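SPT6 (Antonospora locustae, PDB 2XP1) is a transcription elongation factor whose noncanonical tandem SH2 domains enable its interaction with RNA polymerase II. Local coordinates at residues A[26-30]-A[57-61]; A[32-37]-A[49-53]; A[45-49]-A[60-65]; A[94-98]-A[153-157]; A[122-128]-A[138-143]. All coordinates share one frame; numbering follows the deposited sequence.

Interaction 1: residues A[26-30]-A[57-61]; sequences ENYLR and VFVHM
Phe58 and Glu26 meet because both carry CG anti to their own carbonyl carbon (chi1 -59° and -60°), which aims the ring at helix 26-30 and lays the acid's chain across it. Glu26 CB stands over the middle of the Phe58 ring, 3.9 Å from its centroid, a CH-pi contact over the face, while the extended chain beyond CG carries the carboxylate on past the ring's CB side. There Glu26 OE2 takes a hydrogen bond from His60 NE2 at 3.0 Å. The N-H reaches the anti lone pair of OE2, and the oxygen lies slightly out of the imidazole plane. The other oxygen, Glu26 OE1, sits 3.5 Å from Arg30 NH2, a salt bridge of charges alone because it lies well off the guanidinium plane. Leu29 slides past the ring in the opposite sense, its CB 3.6 Å from Phe58 CE2, and Arg30 CG meets the ring edge at CZ. His60 ND1 is bonded in turn to Arg39, which probably favours the tautomer with its proton on NE2. Helix 22-31 thus packs on the central sheet of the N-terminal SH2 fold, where Leu29 also touches Val50 of strand 46-52 and Leu37 of strand 36-40.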
# COMPACT_ATOMS: atom_id res chain seq x y z
N GLU A 26 -11.82 -11.72 22.45
CA GLU A 26 -10.51 -12.23 22.70
C GLU A 26 -10.67 -13.54 23.44
O GLU A 26 -10.06 -14.53 23.08
CB GLU A 26 -9.69 -11.22 23.48
CG GLU A 26 -9.53 -9.91 22.72
CD GLU A 26 -8.44 -9.03 23.29
OE1 GLU A 26 -8.01 -9.29 24.44
OE2 GLU A 26 -8.02 -8.05 22.59
N ASN A 27 -11.54 -13.57 24.44
CA ASN A 27 -11.88 -14.83 25.11
C ASN A 27 -12.26 -15.92 24.15
O ASN A 27 -11.70 -17.02 24.17
CB ASN A 27 -13.01 -14.67 26.11
CG ASN A 27 -12.53 -14.79 27.51
OD1 ASN A 27 -11.32 -14.85 27.75
ND2 ASN A 27 -13.45 -14.85 28.46
N TYR A 28 -13.24 -15.60 23.30
CA TYR A 28 -13.75 -16.56 22.36
C TYR A 28 -12.64 -17.00 21.43
O TYR A 28 -12.52 -18.19 21.13
CB TYR A 28 -14.89 -15.96 21.57
CG TYR A 28 -15.33 -16.83 20.41
CD1 TYR A 28 -16.25 -17.88 20.60
CD2 TYR A 28 -14.83 -16.60 19.14
CE1 TYR A 28 -16.65 -18.68 19.52
CE2 TYR A 28 -15.22 -17.38 18.06
CZ TYR A 28 -16.14 -18.41 18.25
OH TYR A 28 -16.50 -19.15 17.16
N LEU A 29 -11.82 -16.06 20.98
CA LEU A 29 -10.71 -16.41 20.12
C LEU A 29 -9.62 -17.19 20.86
O LEU A 29 -8.93 -18.01 20.25
CB LEU A 29 -10.13 -15.16 19.41
CG LEU A 29 -11.01 -14.38 18.41
CD1 LEU A 29 -10.33 -13.14 17.84
CD2 LEU A 29 -11.46 -15.25 17.24
N ARG A 30 -9.41 -16.91 22.15
CA ARG A 30 -8.36 -17.60 22.91
C ARG A 30 -8.58 -19.11 22.82
O ARG A 30 -7.64 -19.87 22.59
CB ARG A 30 -8.32 -17.19 24.41
CG ARG A 30 -7.37 -16.04 24.77
CD ARG A 30 -7.59 -15.54 26.23
NE ARG A 30 -7.22 -14.12 26.38
CZ ARG A 30 -8.05 -13.13 26.72
NH1 ARG A 30 -9.33 -13.39 26.98
NH2 ARG A 30 -7.62 -11.88 26.81
N VAL A 57 -2.20 -11.86 21.67
CA VAL A 57 -2.10 -10.71 20.76
C VAL A 57 -3.29 -10.62 19.85
O VAL A 57 -3.51 -11.49 19.00
CB VAL A 57 -0.81 -10.72 19.95
CG1 VAL A 57 -0.71 -9.44 19.10
CG2 VAL A 57 0.41 -10.85 20.89
N PHE A 58 -4.07 -9.56 20.01
CA PHE A 58 -5.24 -9.38 19.16
C PHE A 58 -5.22 -8.05 18.41
O PHE A 58 -4.89 -7.02 18.99
CB PHE A 58 -6.52 -9.58 19.98
CG PHE A 58 -6.60 -10.93 20.61
CD1 PHE A 58 -6.07 -11.15 21.87
CD2 PHE A 58 -7.19 -12.00 19.94
CE1 PHE A 58 -6.10 -12.41 22.45
CE2 PHE A 58 -7.22 -13.27 20.51
CZ PHE A 58 -6.69 -13.47 21.77
N VAL A 59 -5.56 -8.06 17.13
CA VAL A 59 -5.63 -6.83 16.40
C VAL A 59 -7.10 -6.53 16.12
O VAL A 59 -7.82 -7.40 15.59
CB VAL A 59 -4.85 -6.95 15.10
CG1 VAL A 59 -5.18 -5.82 14.18
CG2 VAL A 59 -3.35 -6.93 15.40
N HIS A 60 -7.53 -5.33 16.50
CA HIS A 60 -8.88 -4.83 16.29
C HIS A 60 -8.87 -3.74 15.23
O HIS A 60 -8.29 -2.67 15.47
CB HIS A 60 -9.34 -4.23 17.62
CG HIS A 60 -9.51 -5.26 18.69
ND1 HIS A 60 -10.74 -5.67 19.14
CD2 HIS A 60 -8.60 -6.02 19.34
CE1 HIS A 60 -10.58 -6.60 20.06
NE2 HIS A 60 -9.29 -6.83 20.21
N MET A 61 -9.51 -3.97 14.08
CA MET A 61 -9.59 -2.96 13.03
C MET A 61 -11.00 -2.47 12.75
O MET A 61 -11.82 -3.24 12.32
CB MET A 61 -9.02 -3.51 11.74
CG MET A 61 -7.56 -3.76 11.82
SD MET A 61 -7.05 -4.49 10.28
CE MET A 61 -6.06 -5.79 10.94

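Interaction 2: residues A[32-37]-A[49-53]; sequences STDDFL and LVIKF
Lys52 runs alongside the loop 32-35 and delivers its ammonium to the backbone there, whereas the apolar side chains farther on pair across two faces of a sheet. The lysine leaves with CG anti to its backbone N (chi1 159°) and bends at chi3, which brings NZ to Asp34 O at 3.0 Å; the donor stands tilted from that carbonyl plane. NZ is also bonded to Leu29 O at the end of helix 22-31. The Asp35 carboxylate lies nearby but not in contact, OD1 being 4.8 Å from NZ. Beyond it, Leu37 and Val50 lie side by side and point the same way, CD1 to CG2 3.9 Å, on the face covered by Leu29. Phe36 turns to the other face with Ile51. The Phe36 ring crosses Leu49 obliquely, CD1 to CD1 4.1 Å, and continues onto Val88 and Leu92 of helix 80-100. The backbones form an antiparallel hairpin of the SH2 sheet: Phe36 and Ile51 are a non-hydrogen-bonded pair, Leu37 and Val50 a hydrogen-bonded one, with Val50 N to Leu37 O at 2.9 Å. Lys52 N to Asp35 O, 2.8 Å, extends the ladder into the loop. Before it, Ser32 OG accepts from Asp34 N in an ST turn. A positive charge gripping main-chain carbonyls of both helix and loop therefore ties the helix exit to the strand, and the neighbouring aspartate would probably help to stabilise that charge.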
# COMPACT_ATOMS: atom_id res chain seq x y z
N SER A 32 -10.98 -20.75 20.75
CA SER A 32 -11.52 -21.24 19.46
C SER A 32 -10.35 -21.64 18.54
O SER A 32 -9.21 -21.22 18.77
CB SER A 32 -12.39 -20.14 18.81
OG SER A 32 -12.96 -20.52 17.57
N THR A 33 -10.61 -22.47 17.54
CA THR A 33 -9.65 -22.65 16.43
C THR A 33 -9.68 -21.43 15.48
O THR A 33 -8.72 -21.20 14.74
CB THR A 33 -9.88 -23.97 15.60
OG1 THR A 33 -11.27 -24.11 15.24
CG2 THR A 33 -9.43 -25.20 16.37
N ASP A 34 -10.80 -20.69 15.51
CA ASP A 34 -11.01 -19.48 14.68
C ASP A 34 -9.86 -18.48 14.83
O ASP A 34 -9.35 -18.26 15.94
CB ASP A 34 -12.30 -18.74 15.07
CG ASP A 34 -13.57 -19.54 14.79
OD1 ASP A 34 -13.45 -20.70 14.36
OD2 ASP A 34 -14.68 -19.00 15.05
N ASP A 35 -9.50 -17.85 13.71
CA ASP A 35 -8.39 -16.91 13.67
C ASP A 35 -8.84 -15.47 13.76
O ASP A 35 -8.01 -14.60 14.07
CB ASP A 35 -7.65 -17.07 12.35
CG ASP A 35 -6.77 -18.29 12.32
OD1 ASP A 35 -6.51 -18.88 13.40
OD2 ASP A 35 -6.33 -18.64 11.20
N PHE A 36 -10.13 -15.20 13.45
CA PHE A 36 -10.69 -13.84 13.44
C PHE A 36 -12.21 -13.86 13.53
O PHE A 36 -12.85 -14.88 13.33
CB PHE A 36 -10.30 -13.11 12.15
CG PHE A 36 -10.99 -13.65 10.95
CD1 PHE A 36 -12.19 -13.10 10.53
CD2 PHE A 36 -10.45 -14.73 10.25
CE1 PHE A 36 -12.85 -13.60 9.41
CE2 PHE A 36 -11.10 -15.24 9.14
CZ PHE A 36 -12.32 -14.68 8.72
N LEU A 37 -12.80 -12.72 13.84
CA LEU A 37 -14.27 -12.62 13.82
C LEU A 37 -14.47 -11.16 13.65
O LEU A 37 -13.50 -10.42 13.62
CB LEU A 37 -14.90 -13.09 15.15
CG LEU A 37 -14.32 -12.52 16.46
CD1 LEU A 37 -14.84 -11.15 16.70
CD2 LEU A 37 -14.63 -13.46 17.69
N LEU A 49 -13.12 -5.78 13.11
CA LEU A 49 -12.47 -7.02 12.75
C LEU A 49 -11.47 -7.28 13.86
O LEU A 49 -10.72 -6.38 14.23
CB LEU A 49 -11.72 -6.80 11.42
CG LEU A 49 -10.72 -7.84 10.96
CD1 LEU A 49 -11.48 -9.10 10.61
CD2 LEU A 49 -9.95 -7.32 9.72
N VAL A 50 -11.49 -8.49 14.41
CA VAL A 50 -10.55 -8.89 15.43
C VAL A 50 -9.84 -10.10 14.82
O VAL A 50 -10.47 -11.08 14.45
CB VAL A 50 -11.26 -9.28 16.77
CG1 VAL A 50 -10.24 -9.52 17.92
CG2 VAL A 50 -12.29 -8.21 17.21
N ILE A 51 -8.51 -9.97 14.69
CA ILE A 51 -7.62 -11.04 14.25
C ILE A 51 -6.70 -11.46 15.41
O ILE A 51 -6.03 -10.62 16.02
CB ILE A 51 -6.73 -10.58 13.09
CG1 ILE A 51 -7.58 -9.97 11.94
CG2 ILE A 51 -5.95 -11.72 12.55
CD1 ILE A 51 -6.74 -9.31 10.82
N LYS A 52 -6.68 -12.75 15.73
CA LYS A 52 -5.80 -13.30 16.77
C LYS A 52 -4.40 -13.48 16.17
O LYS A 52 -4.21 -14.29 15.27
CB LYS A 52 -6.37 -14.65 17.24
CG LYS A 52 -5.39 -15.58 17.93
CD LYS A 52 -6.06 -16.82 18.56
CE LYS A 52 -6.46 -17.87 17.51
NZ LYS A 52 -7.39 -18.93 18.10
N PHE A 53 -3.43 -12.71 16.63
CA PHE A 53 -2.06 -12.87 16.10
C PHE A 53 -1.36 -14.01 16.82
O PHE A 53 -0.62 -14.77 16.20
CB PHE A 53 -1.27 -11.57 16.20
CG PHE A 53 -1.39 -10.72 14.98
CD1 PHE A 53 -2.61 -10.60 14.31
CD2 PHE A 53 -0.33 -9.99 14.51
CE1 PHE A 53 -2.74 -9.81 13.19
CE2 PHE A 53 -0.44 -9.21 13.36
CZ PHE A 53 -1.63 -9.12 12.72

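Interaction 3: residues A[45-49]-A[60-65]; sequences GYCVL and HMKIEE. With SO4 (sulfate ion), chain B.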
# COMPACT_ATOMS: atom_id res chain seq x y z
N GLY A 45 -22.33 2.83 13.38
CA GLY A 45 -21.69 3.09 12.08
C GLY A 45 -20.61 2.10 11.66
O GLY A 45 -20.18 2.09 10.51
N TYR A 46 -20.17 1.25 12.59
CA TYR A 46 -19.06 0.37 12.29
C TYR A 46 -19.08 -0.96 13.08
O TYR A 46 -19.68 -1.05 14.15
CB TYR A 46 -17.73 1.11 12.52
CG TYR A 46 -17.45 1.42 13.96
CD1 TYR A 46 -16.72 0.55 14.77
CD2 TYR A 46 -17.92 2.59 14.55
CE1 TYR A 46 -16.47 0.85 16.12
CE2 TYR A 46 -17.67 2.89 15.88
CZ TYR A 46 -16.95 2.02 16.66
OH TYR A 46 -16.72 2.34 17.98
N CYS A 47 -18.41 -1.98 12.53
CA CYS A 47 -18.07 -3.14 13.32
C CYS A 47 -16.54 -3.21 13.38
O CYS A 47 -15.86 -2.34 12.84
CB CYS A 47 -18.65 -4.41 12.72
SG CYS A 47 -18.31 -4.58 10.97
N VAL A 48 -16.01 -4.22 14.05
CA VAL A 48 -14.59 -4.29 14.24
C VAL A 48 -14.12 -5.71 13.97
O VAL A 48 -14.65 -6.69 14.51
CB VAL A 48 -14.14 -3.89 15.66
CG1 VAL A 48 -12.62 -3.94 15.72
CG2 VAL A 48 -14.61 -2.49 16.03
N LEU A 49 -13.12 -5.78 13.11
CA LEU A 49 -12.47 -7.02 12.75
C LEU A 49 -11.47 -7.28 13.86
O LEU A 49 -10.72 -6.38 14.23
CB LEU A 49 -11.72 -6.80 11.42
CG LEU A 49 -10.72 -7.84 10.96
CD1 LEU A 49 -11.48 -9.10 10.61
CD2 LEU A 49 -9.95 -7.32 9.72
N HIS A 60 -7.53 -5.33 16.50
CA HIS A 60 -8.88 -4.83 16.29
C HIS A 60 -8.87 -3.74 15.23
O HIS A 60 -8.29 -2.67 15.47
CB HIS A 60 -9.34 -4.23 17.62
CG HIS A 60 -9.51 -5.26 18.69
ND1 HIS A 60 -10.74 -5.67 19.14
CD2 HIS A 60 -8.60 -6.02 19.34
CE1 HIS A 60 -10.58 -6.60 20.06
NE2 HIS A 60 -9.29 -6.83 20.21
N MET A 61 -9.51 -3.97 14.08
CA MET A 61 -9.59 -2.96 13.03
C MET A 61 -11.00 -2.47 12.75
O MET A 61 -11.82 -3.24 12.32
CB MET A 61 -9.02 -3.51 11.74
CG MET A 61 -7.56 -3.76 11.82
SD MET A 61 -7.05 -4.49 10.28
CE MET A 61 -6.06 -5.79 10.94
N LYS A 62 -11.25 -1.18 12.90
CA LYS A 62 -12.54 -0.58 12.59
C LYS A 62 -12.98 -0.85 11.10
O LYS A 62 -12.22 -0.61 10.17
CB LYS A 62 -12.49 0.91 12.95
CG LYS A 62 -13.80 1.69 12.84
CD LYS A 62 -13.91 2.96 13.77
CE LYS A 62 -12.90 4.09 13.40
NZ LYS A 62 -13.03 5.34 14.27
N ILE A 63 -14.19 -1.40 10.90
CA ILE A 63 -14.75 -1.55 9.58
C ILE A 63 -15.96 -0.70 9.57
O ILE A 63 -16.93 -1.00 10.28
CB ILE A 63 -15.21 -2.98 9.24
CG1 ILE A 63 -14.02 -3.96 9.17
CG2 ILE A 63 -16.02 -3.02 7.91
CD1 ILE A 63 -14.46 -5.47 9.14
N GLU A 64 -15.92 0.37 8.77
CA GLU A 64 -17.05 1.27 8.67
C GLU A 64 -18.06 0.84 7.63
O GLU A 64 -17.70 0.37 6.54
CB GLU A 64 -16.58 2.71 8.42
CG GLU A 64 -15.80 3.27 9.59
CD GLU A 64 -15.94 4.77 9.69
OE1 GLU A 64 -17.10 5.22 9.81
OE2 GLU A 64 -14.90 5.51 9.64
N GLU A 65 -19.34 0.97 7.98
CA GLU A 65 -20.43 0.68 7.05
C GLU A 65 -21.00 1.97 6.55
O GLU A 65 -21.45 2.80 7.35
CB GLU A 65 -21.53 -0.12 7.73
CG GLU A 65 -22.69 -0.43 6.81
CD GLU A 65 -23.69 -1.39 7.44
OE1 GLU A 65 -24.78 -0.91 7.85
OE2 GLU A 65 -23.37 -2.61 7.54
S SO4 B . -14.56 -0.02 19.97
O1 SO4 B . -13.48 -0.92 19.58
O2 SO4 B . -15.85 -0.67 20.01
O3 SO4 B . -14.59 1.05 18.97
O4 SO4 B . -14.32 0.56 21.29
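Backbone hydrogen bonds join Cys47 with Ile63 and Leu49 with Met61 as antiparallel hydrogen-bonded pairs, in both directions each. Ile63 N to Cys47 O and Met61 N to Leu49 O are both 2.7 Å, and Glu65 N to Gly45 O adds a bond at the open end of the hairpin. Gly45 has a positive phi (100°), where a CB would press on the preceding carbonyl oxygen, so this position calls for glycine. Tyr46 with Glu64 and Val48 with Lys62 are the non-hydrogen-bonded pairs between.

Aliphatic and ring contacts make up the second group. Lys62 lies over one face of Tyr46, its CD 3.8 Å from the ring centroid in a CH-pi contact; NZ stands above the same face but too high for more than a weak cation-pi attraction. The tyrosine takes chi1 68°, CG lying between backbone N and carbonyl carbon, which stands the ring up from the sheet beneath the lysine chain. Val48 CG1 packs against His60 CB. Facing away from these, Cys47 SG rests 3.9 Å from Ile63 CB, Ile63 CD1 meets Leu49 CB, and Leu49 CD2 lies beside Met61 SD.

The polar end concerns a bound sulfate, probably from the crystallisation liquor: Tyr46 OH donates to its O3 at 2.7 Å, near the plane of the ring. Arg39 and Ser42 bind the same ion, a grouping reminiscent of the phosphate pocket of SH2 domains.

Leu49, Met61 and Ile63 meet Val83, Tyr87 and Val88 of helix 80-100, Cys47 touches Ile38 of strand 36-40, and strand 70-72 flanks the hairpin's other side.

Interaction 4: residues A[94-98]-A[153-157]; sequences NLKSI and VSDML
A buried asparagine amide and two aliphatic side chains join helix 80-100, by its segment 94-98, to the turn 153-157 that links strands 146-153 and 157-159. Asn94 ND2 donates to Ser154 O at 2.9 Å with an N-H to acceptor angle of 155°. The donor stands above the carbonyl plane, 53° out of it, and so does not sit on a lone pair. Met156 O is also near, 3.1 Å from Asn94 ND2. The Asn94 chi1 of -146° carries the amide outward from the helix, over the backbone of the turn. Replacing Asn94 by an alanine is likely to leave Ser154 O without this donor and to open a gap beneath Val153 CG1 and Leu157 CD2, both of which touch the amide nitrogen. The long helix follows the N-terminal six-stranded sheet and precedes the five-stranded antiparallel sheet, so the contact belongs to the seam between the two halves of the tandem SH2 structure. One helical turn on from Asn94, Ile98 reaches Val153 tip to tip, CD1 to CG1 3.8 Å, and slides past Leu157 in the opposite direction, CD1 to CD2 3.8 Å. The Leu95 and Val153 side chains cross at about a right angle, Leu95 CD2 4.1 Å from Val153 CG1. Within the turn, Ser154 N is hydrogen-bonded to Met156 O at 3.0 Å. Phe53 of the first sheet's region packs on both Leu95 and Val153, Phe129 and Leu137 of the second sheet cover Ile98, and Met156 packs on Asn161 of the second subunit.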
# COMPACT_ATOMS: atom_id res chain seq x y z
N ASN A 94 0.25 -14.34 5.63
CA ASN A 94 1.41 -13.72 6.26
C ASN A 94 1.73 -14.25 7.68
O ASN A 94 2.85 -14.66 7.94
CB ASN A 94 1.21 -12.22 6.28
CG ASN A 94 2.48 -11.50 6.12
OD1 ASN A 94 3.50 -12.10 5.83
ND2 ASN A 94 2.44 -10.19 6.32
N LEU A 95 0.74 -14.21 8.59
CA LEU A 95 0.94 -14.71 9.95
C LEU A 95 1.42 -16.15 9.93
O LEU A 95 2.31 -16.51 10.72
CB LEU A 95 -0.37 -14.66 10.74
CG LEU A 95 -0.89 -13.29 11.15
CD1 LEU A 95 -2.24 -13.43 11.82
CD2 LEU A 95 0.10 -12.65 12.09
N LYS A 96 0.85 -16.98 9.04
CA LYS A 96 1.27 -18.40 8.97
C LYS A 96 2.78 -18.54 8.70
O LYS A 96 3.46 -19.30 9.38
CB LYS A 96 0.42 -19.25 7.99
CG LYS A 96 1.03 -20.66 7.66
CD LYS A 96 0.11 -21.55 6.79
CE LYS A 96 0.91 -22.70 6.16
NZ LYS A 96 0.71 -24.03 6.82
N SER A 97 3.28 -17.78 7.71
CA SER A 97 4.71 -17.83 7.30
C SER A 97 5.58 -17.38 8.43
O SER A 97 6.59 -18.01 8.73
CB SER A 97 4.98 -16.90 6.10
OG SER A 97 4.17 -17.24 4.98
N ILE A 98 5.17 -16.28 9.05
CA ILE A 98 5.92 -15.65 10.12
C ILE A 98 6.20 -16.70 11.18
O ILE A 98 7.36 -16.91 11.54
CB ILE A 98 5.16 -14.42 10.69
CG1 ILE A 98 5.31 -13.21 9.75
CG2 ILE A 98 5.58 -14.09 12.10
CD1 ILE A 98 4.29 -12.06 10.00
N VAL A 153 2.55 -5.80 10.14
CA VAL A 153 2.05 -7.04 9.56
C VAL A 153 0.67 -6.84 8.91
O VAL A 153 -0.35 -6.77 9.61
CB VAL A 153 1.94 -8.20 10.59
CG1 VAL A 153 1.52 -9.44 9.92
CG2 VAL A 153 3.27 -8.44 11.33
N SER A 154 0.67 -6.82 7.58
CA SER A 154 -0.52 -6.65 6.77
C SER A 154 -0.47 -7.81 5.77
O SER A 154 -0.21 -8.95 6.18
CB SER A 154 -0.45 -5.28 6.08
OG SER A 154 0.83 -5.16 5.39
N ASP A 155 -0.68 -7.58 4.47
CA ASP A 155 -0.43 -8.69 3.53
C ASP A 155 1.05 -8.84 3.28
O ASP A 155 1.53 -9.86 2.76
CB ASP A 155 -1.22 -8.55 2.23
CG ASP A 155 -0.78 -7.40 1.39
OD1 ASP A 155 -0.58 -7.62 0.17
OD2 ASP A 155 -0.65 -6.28 1.93
N MET A 156 1.77 -7.80 3.66
CA MET A 156 3.19 -7.79 3.51
C MET A 156 3.76 -7.49 4.85
O MET A 156 3.05 -7.20 5.78
CB MET A 156 3.64 -6.72 2.50
CG MET A 156 2.98 -6.84 1.15
SD MET A 156 3.53 -8.22 0.12
CE MET A 156 5.13 -7.71 -0.44
N LEU A 157 5.07 -7.58 4.91
CA LEU A 157 5.83 -7.08 6.01
C LEU A 157 6.31 -5.70 5.60
O LEU A 157 6.87 -5.53 4.49
CB LEU A 157 7.02 -8.01 6.26
CG LEU A 157 6.57 -9.42 6.70
CD1 LEU A 157 7.73 -10.40 7.00
CD2 LEU A 157 5.78 -9.24 7.95

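Interaction 5: residues A[122-128]-A[138-143]; sequences KVVYAFY and TFAYNN. With SO4 (sulfate ion), chain C.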
# COMPACT_ATOMS: atom_id res chain seq x y z
N LYS A 122 28.74 -13.44 15.50
CA LYS A 122 27.79 -13.00 14.50
C LYS A 122 26.69 -12.22 15.19
O LYS A 122 26.56 -12.28 16.42
CB LYS A 122 27.22 -14.21 13.77
CG LYS A 122 26.49 -15.18 14.68
CD LYS A 122 25.52 -16.05 13.91
CE LYS A 122 24.42 -16.57 14.81
NZ LYS A 122 24.14 -18.00 14.58
N VAL A 123 25.91 -11.48 14.41
CA VAL A 123 24.66 -10.90 14.89
C VAL A 123 23.62 -11.99 15.09
O VAL A 123 23.38 -12.81 14.20
CB VAL A 123 24.09 -9.89 13.91
CG1 VAL A 123 22.77 -9.32 14.45
CG2 VAL A 123 25.11 -8.79 13.67
N VAL A 124 23.02 -11.97 16.28
CA VAL A 124 22.01 -12.91 16.69
C VAL A 124 20.70 -12.17 16.63
O VAL A 124 20.60 -11.04 17.12
CB VAL A 124 22.25 -13.39 18.13
CG1 VAL A 124 21.20 -14.39 18.53
CG2 VAL A 124 23.63 -14.02 18.26
N TYR A 125 19.69 -12.77 16.03
CA TYR A 125 18.45 -12.05 15.90
C TYR A 125 17.29 -12.96 16.04
O TYR A 125 17.40 -14.14 15.76
CB TYR A 125 18.38 -11.33 14.57
CG TYR A 125 18.50 -12.22 13.36
CD1 TYR A 125 17.36 -12.67 12.70
CD2 TYR A 125 19.75 -12.61 12.87
CE1 TYR A 125 17.46 -13.48 11.56
CE2 TYR A 125 19.86 -13.42 11.74
CZ TYR A 125 18.70 -13.84 11.09
OH TYR A 125 18.79 -14.65 9.97
N ALA A 126 16.16 -12.39 16.46
CA ALA A 126 14.98 -13.19 16.73
C ALA A 126 13.80 -12.41 16.31
O ALA A 126 13.91 -11.20 16.15
CB ALA A 126 14.89 -13.54 18.21
N PHE A 127 12.67 -13.08 16.11
CA PHE A 127 11.41 -12.37 15.81
C PHE A 127 10.33 -12.85 16.76
O PHE A 127 10.25 -14.02 17.04
CB PHE A 127 10.90 -12.64 14.39
CG PHE A 127 11.77 -12.12 13.32
CD1 PHE A 127 12.86 -12.88 12.86
CD2 PHE A 127 11.49 -10.90 12.72
CE1 PHE A 127 13.69 -12.42 11.85
CE2 PHE A 127 12.29 -10.41 11.70
CZ PHE A 127 13.42 -11.18 11.24
N TYR A 128 9.50 -11.91 17.23
CA TYR A 128 8.33 -12.20 18.04
C TYR A 128 7.30 -11.10 17.87
O TYR A 128 7.65 -9.98 17.54
CB TYR A 128 8.72 -12.38 19.50
CG TYR A 128 9.59 -11.28 20.12
CD1 TYR A 128 9.00 -10.20 20.80
CD2 TYR A 128 10.98 -11.35 20.06
CE1 TYR A 128 9.78 -9.22 21.38
CE2 TYR A 128 11.77 -10.37 20.65
CZ TYR A 128 11.16 -9.31 21.30
OH TYR A 128 11.92 -8.33 21.88
N THR A 138 8.10 -7.70 16.25
CA THR A 138 9.37 -7.19 16.75
C THR A 138 10.53 -7.98 16.16
O THR A 138 10.58 -9.20 16.23
CB THR A 138 9.39 -7.20 18.29
OG1 THR A 138 8.30 -6.39 18.75
CG2 THR A 138 10.65 -6.63 18.86
N PHE A 139 11.44 -7.25 15.51
CA PHE A 139 12.73 -7.76 15.07
C PHE A 139 13.76 -7.34 16.12
O PHE A 139 14.04 -6.15 16.25
CB PHE A 139 13.13 -7.15 13.71
CG PHE A 139 14.55 -7.43 13.32
CD1 PHE A 139 15.02 -8.75 13.25
CD2 PHE A 139 15.42 -6.39 13.02
CE1 PHE A 139 16.34 -9.02 12.88
CE2 PHE A 139 16.76 -6.64 12.65
CZ PHE A 139 17.22 -7.96 12.59
N ALA A 140 14.29 -8.32 16.86
CA ALA A 140 15.26 -8.11 17.93
C ALA A 140 16.62 -8.61 17.51
O ALA A 140 16.74 -9.71 16.97
CB ALA A 140 14.83 -8.85 19.20
N TYR A 141 17.65 -7.82 17.76
CA TYR A 141 18.97 -8.27 17.40
C TYR A 141 20.06 -7.88 18.37
O TYR A 141 19.97 -6.85 19.01
CB TYR A 141 19.31 -7.89 15.97
CG TYR A 141 19.44 -6.43 15.69
CD1 TYR A 141 20.70 -5.85 15.58
CD2 TYR A 141 18.31 -5.63 15.47
CE1 TYR A 141 20.86 -4.49 15.30
CE2 TYR A 141 18.45 -4.26 15.17
CZ TYR A 141 19.74 -3.71 15.08
OH TYR A 141 19.94 -2.37 14.79
N ASN A 142 21.08 -8.73 18.45
CA ASN A 142 22.20 -8.51 19.34
C ASN A 142 23.54 -8.48 18.59
O ASN A 142 23.97 -9.50 18.00
CB ASN A 142 22.18 -9.56 20.46
CG ASN A 142 22.99 -9.15 21.68
OD1 ASN A 142 23.51 -8.03 21.75
ND2 ASN A 142 23.10 -10.05 22.65
N ASN A 143 24.16 -7.29 18.59
CA ASN A 143 25.46 -7.02 17.95
C ASN A 143 26.50 -6.53 18.98
O ASN A 143 27.56 -6.06 18.62
CB ASN A 143 25.29 -5.97 16.84
CG ASN A 143 24.87 -4.59 17.37
OD1 ASN A 143 24.60 -4.41 18.57
ND2 ASN A 143 24.81 -3.61 16.48
S SO4 C . 7.17 -5.23 22.49
O1 SO4 C . 8.01 -4.73 23.58
O2 SO4 C . 5.98 -5.89 23.06
O3 SO4 C . 7.90 -6.21 21.69
O4 SO4 C . 6.79 -4.13 21.62
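Thr138 N gives a 2.7 Å hydrogen bond to Tyr128 O, and Asn142 N gives one of equal length to Val124 O at the far end of the ladder. Between them Ala126 N and Ala140 O are 2.8 Å apart. The Tyr128 ring, with chi1 50° setting CG between backbone N and carbonyl carbon, folds back over strand 138-142: Thr138 CB lies over one face, 4.1 Å from the centroid and offset toward the rim, and CE2 reaches Ala140 CB at 3.7 Å. A serine in place of Tyr128 would probably uncover Thr138 CB and Ala140 CB and leave a gap on this side of the hairpin. The strands 124-129 and 136-142 form an antiparallel hairpin of the sheet in the C-terminal half of the tandem SH2 fold. On the other face from Tyr128, Phe127 and Phe139 pack obliquely, CZ to CD1 3.5 Å, with planes 34° apart. Phe139 CE1 touches Tyr125 CB, also at 3.5 Å, and Tyr125 and Tyr141 meet through their CB atoms. Helix 167-175 covers this aromatic face: Phe139 meets Phe170 edge-to-face and Phe127 touches Ile167. Asn142, on the Tyr128 face, donates from ND2 to Leu115 O. Thr138 OG1 donates to O3 of a sulfate at 3.0 Å, an ion probably from the crystallisation liquor that the hydroxyls of Tyr150 and Ser130 and the backbone N of Arg131 and Lys132 also bind.

Interactions 1, 2 and 3 share one sheet. Strand 57-65 serves 1 and 3, strand 46-52 serves 2 and 3, and the centres of 1 and 2 lie about 6 Å apart. Tyr28 OH bonds Asp34 OD2 between 1 and 2, and Val50 CG2 packs on His60 ND1 at 3.6 Å. The sulfate beside Tyr46 in interaction 3 also comes within about 5 Å of the His60 side chain, so interaction 1 borders that anion site. Interaction 4 bridges to the second sheet: Phe53 CD2 of interaction 2 packs 3.6 Å from Leu95 CD2. Interaction 5, with its own sulfate, lies about 35 Å from interaction 3, centre to centre.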